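Local coordinates for protein topoisomerase IV subunit A (Escherichia coli, PDB 1ZVT) that forms part of a type II DNA topoisomerase that unlinks and relaxes DNA, its C-terminal beta-pinwheel domain probably binding DNA and steering substrate choice, at residues 158-161 and 162-165; 179-182 and 183-187. One frame throughout, in Å; residues are numbered along the deposited sequence.

Interaction 1. Residues 158-161 and 162-165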
loop_
_atom_site.group_PDB
_atom_site.type_symbol
_atom_site.label_atom_id
_atom_site.label_comp_id
_atom_site.label_asym_id
_atom_site.label_seq_id
_atom_site.Cartn_x
_atom_site.Cartn_y
_atom_site.Cartn_z
ATOM N N MET A 158 -0.032 18.396 -0.224
ATOM C CA MET A 158 -0.549 17.841 -1.488
ATOM C C MET A 158 0.290 18.378 -2.653
ATOM O O MET A 158 0.587 19.572 -2.703
ATOM C CB MET A 158 -2.019 18.214 -1.722
ATOM C CG MET A 158 -2.629 17.497 -2.920
ATOM S SD MET A 158 -4.421 17.702 -2.958
ATOM C CE MET A 158 -4.620 19.351 -3.584
ATOM N N PHE A 159 0.653 17.507 -3.594
ATOM C CA PHE A 159 1.333 17.943 -4.824
ATOM C C PHE A 159 1.093 16.887 -5.903
ATOM O O PHE A 159 0.738 15.752 -5.575
ATOM C CB PHE A 159 2.844 18.167 -4.594
ATOM C CG PHE A 159 3.580 16.943 -4.100
ATOM C CD1 PHE A 159 3.992 15.943 -4.989
ATOM C CD2 PHE A 159 3.901 16.815 -2.750
ATOM C CE1 PHE A 159 4.679 14.812 -4.521
ATOM C CE2 PHE A 159 4.573 15.688 -2.276
ATOM C CZ PHE A 159 4.970 14.692 -3.171
ATOM N N PRO A 160 1.257 17.255 -7.184
ATOM C CA PRO A 160 0.973 16.274 -8.245
ATOM C C PRO A 160 1.881 15.053 -8.115
ATOM O O PRO A 160 3.079 15.198 -7.894
ATOM C CB PRO A 160 1.289 17.053 -9.524
ATOM C CG PRO A 160 1.106 18.496 -9.139
ATOM C CD PRO A 160 1.688 18.546 -7.752
ATOM N N VAL A 161 1.317 13.848 -8.235
ATOM C CA VAL A 161 2.134 12.644 -8.044
ATOM C C VAL A 161 3.294 12.536 -9.077
ATOM O O VAL A 161 4.313 11.910 -8.787
ATOM C CB VAL A 161 1.258 11.350 -7.970
ATOM C CG1 VAL A 161 0.710 11.011 -9.326
ATOM C CG2 VAL A 161 2.050 10.162 -7.365
ATOM N N SER A 162 3.128 13.165 -10.250
ATOM C CA SER A 162 4.208 13.268 -11.259
ATOM C C SER A 162 5.472 13.948 -10.737
ATOM O O SER A 162 6.539 13.781 -11.321
ATOM C CB SER A 162 3.713 13.999 -12.515
ATOM O OG SER A 162 3.164 15.265 -12.183
ATOM N N ASP A 163 5.356 14.731 -9.663
ATOM C CA ASP A 163 6.512 15.384 -9.032
ATOM C C ASP A 163 7.462 14.408 -8.332
ATOM O O ASP A 163 8.637 14.731 -8.102
ATOM C CB ASP A 163 6.058 16.440 -8.014
ATOM C CG ASP A 163 5.653 17.756 -8.656
ATOM O OD1 ASP A 163 5.668 17.844 -9.909
ATOM O OD2 ASP A 163 5.322 18.696 -7.890
ATOM N N LEU A 164 6.968 13.221 -7.999
ATOM C CA LEU A 164 7.782 12.231 -7.332
ATOM C C LEU A 164 8.537 11.362 -8.349
ATOM O O LEU A 164 7.905 10.681 -9.182
ATOM C CB LEU A 164 6.891 11.353 -6.445
ATOM C CG LEU A 164 7.625 10.385 -5.515
ATOM C CD1 LEU A 164 8.510 11.100 -4.510
ATOM C CD2 LEU A 164 6.602 9.553 -4.798
ATOM N N PRO A 165 9.886 11.389 -8.310
ATOM C CA PRO A 165 10.668 10.643 -9.296
ATOM C C PRO A 165 10.365 9.155 -9.318
ATOM O O PRO A 165 10.082 8.542 -8.277
ATOM C CB PRO A 165 12.123 10.895 -8.861
ATOM C CG PRO A 165 12.085 12.228 -8.181
ATOM C CD PRO A 165 10.765 12.163 -7.404
#

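Interaction 2. Residues 179-182 and 183-187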
loop_
_atom_site.group_PDB
_atom_site.type_symbol
_atom_site.label_atom_id
_atom_site.label_comp_id
_atom_site.label_asym_id
_atom_site.label_seq_id
_atom_site.Cartn_x
_atom_site.Cartn_y
_atom_site.Cartn_z
ATOM N N PRO A 179 11.608 14.946 10.300
ATOM C CA PRO A 179 12.977 14.823 10.798
ATOM C C PRO A 179 13.301 13.358 11.099
ATOM O O PRO A 179 12.509 12.669 11.735
ATOM C CB PRO A 179 12.964 15.663 12.077
ATOM C CG PRO A 179 11.862 16.678 11.857
ATOM C CD PRO A 179 10.820 15.946 11.040
ATOM N N SER A 180 14.450 12.895 10.618
ATOM C CA SER A 180 14.733 11.464 10.629
ATOM C C SER A 180 14.870 10.877 12.020
ATOM O O SER A 180 14.460 9.740 12.274
ATOM C CB SER A 180 15.947 11.142 9.768
ATOM O OG SER A 180 17.089 11.815 10.252
ATOM N N ALA A 181 15.509 11.623 12.919
ATOM C CA ALA A 181 15.643 11.136 14.288
ATOM C C ALA A 181 14.278 11.030 14.980
ATOM O O ALA A 181 14.003 10.078 15.724
ATOM C CB ALA A 181 16.600 12.040 15.075
ATOM N N GLU A 182 13.399 11.993 14.713
ATOM C CA GLU A 182 12.048 11.958 15.253
ATOM C C GLU A 182 11.249 10.738 14.720
ATOM O O GLU A 182 10.558 10.039 15.471
ATOM C CB GLU A 182 11.354 13.273 14.898
ATOM C CG GLU A 182 10.158 13.612 15.737
ATOM C CD GLU A 182 9.419 14.850 15.242
ATOM O OE1 GLU A 182 9.649 15.299 14.091
ATOM O OE2 GLU A 182 8.583 15.355 15.992
ATOM N N ALA A 183 11.385 10.465 13.422
ATOM C CA ALA A 183 10.725 9.319 12.815
ATOM C C ALA A 183 11.266 8.016 13.397
ATOM O O ALA A 183 10.500 7.111 13.681
ATOM C CB ALA A 183 10.906 9.339 11.314
ATOM N N ALA A 184 12.580 7.929 13.598
ATOM C CA ALA A 184 13.168 6.716 14.136
ATOM C C ALA A 184 12.706 6.458 15.574
ATOM O O ALA A 184 12.671 5.310 16.012
ATOM C CB ALA A 184 14.704 6.788 14.056
ATOM N N ARG A 185 12.361 7.528 16.293
ATOM C CA ARG A 185 11.837 7.433 17.665
ATOM C C ARG A 185 10.326 7.136 17.698
ATOM O O ARG A 185 9.750 6.909 18.770
ATOM C CB ARG A 185 12.135 8.724 18.454
ATOM C CG ARG A 185 13.580 8.894 18.914
ATOM C CD ARG A 185 13.749 10.192 19.737
ATOM N NE ARG A 185 14.481 11.201 18.974
ATOM C CZ ARG A 185 14.058 12.426 18.695
ATOM N NH1 ARG A 185 12.885 12.846 19.125
ATOM N NH2 ARG A 185 14.836 13.257 17.993
ATOM N N GLY A 186 9.682 7.151 16.538
ATOM C CA GLY A 186 8.238 6.948 16.472
ATOM C C GLY A 186 7.443 8.160 16.916
ATOM O O GLY A 186 6.236 8.046 17.198
ATOM N N GLU A 187 8.095 9.325 16.957
ATOM C CA GLU A 187 7.460 10.558 17.432
ATOM C C GLU A 187 6.728 11.341 16.339
ATOM O O GLU A 187 5.922 12.244 16.625
ATOM C CB GLU A 187 8.488 11.448 18.126
ATOM C CG GLU A 187 9.059 10.819 19.379
ATOM C CD GLU A 187 10.299 11.535 19.884
ATOM O OE1 GLU A 187 10.844 12.412 19.172
ATOM O OE2 GLU A 187 10.752 11.200 20.991
#

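Interaction 1. Residues 158-161 and 162-165
Phe159, near the end of strand 155-160, turns its ring back toward the turn that follows and meets Asp163 four residues on. The CD1 corner of the Phe159 ring lies 3.7 Å from Asp163 CB, with ring and carboxylate planes only 15° apart. A first torsion of 59°, which sets CG between the backbone N and the carbonyl carbon, brings the ring under the turn, where Arg225 and Leu147 also pack against it. Pro160 comes next and meets the same aspartate in two ways. Pro160 O accepts a hydrogen bond from Asp163 N at 2.9 Å, the donor standing well above the carbonyl plane, and Pro160 CD lies 3.6 Å from Asp163 OD2. Further round the ring, Pro160 CB touches Ser162 OG at 3.7 Å. With Asp163 CG anti to its own carbonyl carbon (chi1 -80°), OD2 is turned back toward Pro160 CD. Replacing Asp163 with a glycine would probably leave Phe159 CD1 and Pro160 CD without their neighbour, opening a gap beneath the turn. Val161 then repeats the backbone pattern one residue later: Val161 O accepts from Leu164 N at 3.1 Å, again with the donor above the plane, while Leu164 CB rests 3.5 Å from Val161 O. Val161 is further tied to Asp145 through a backbone bond, and Asp163 O receives a weak hydrogen bond from Arg225 NE. The two successive i to i+3 bonds define a short 3-10 turn, here closing the exit of a strand in one antiparallel four-stranded blade of the beta-pinwheel, where the chain leaves for strand 173-174 in the sheet of the preceding blade.

Interaction 2. Residues 179-182 and 183-187
Glu182 O gathers two amide donors at the C-terminal end of helix 180-184: Glu187 N at 3.0 Å, and Arg185 N in a weak bond at 3.2 Å. With Gly186 N bonded to Ala183 O, this is a Schellman motif, and the positive phi of Gly186 (75°) turns the chain out of the helix. Pro179 occupies the N-cap position; Pro179 O accepts from Ala183 N at 3.0 Å, nearly along the C=O axis. Ser180 O and Ala184 N, then Ala181 O and Arg185 N, continue the helical bonding. Arg185 bends at chi3, -108°, to lay its guanidinium back along the helix, with Ala181 O and Glu182 CA over one face. Glu182 and Glu187 cross at about a right angle, their carboxylate planes also steeply inclined. Beyond the segments, Ala184 O accepts a hydrogen bond from Asn131 ND2, tying the helix end to a neighbouring loop. The aliphatic parts of the two glutamates meet, with Glu182 CG 3.6 Å from Glu187 CB. Arg185 NH2, for its part, approaches the methyl carbon Ala181 CB to 3.6 Å.

How the interactions relate
Interactions 1 and 2 follow each other along the chain, their centres 24 Å apart and their nearest atoms about 14 Å apart, so neither touches the other. Interaction 1 is partly buried: the strand end and 3-10 turn bring an aromatic ring and a proline against an aspartate side chain, beside the sheet. Interaction 2 lies at the surface, where a brief helix is bounded by a proline at its start and a glycine at its end, and charged chains lie along its outside. Strand 173-174 separates them in sequence. Both rely on local backbone bonds, spanning three residues in the turn at 158-165 but four within the helix, and five and three at its C-terminal end.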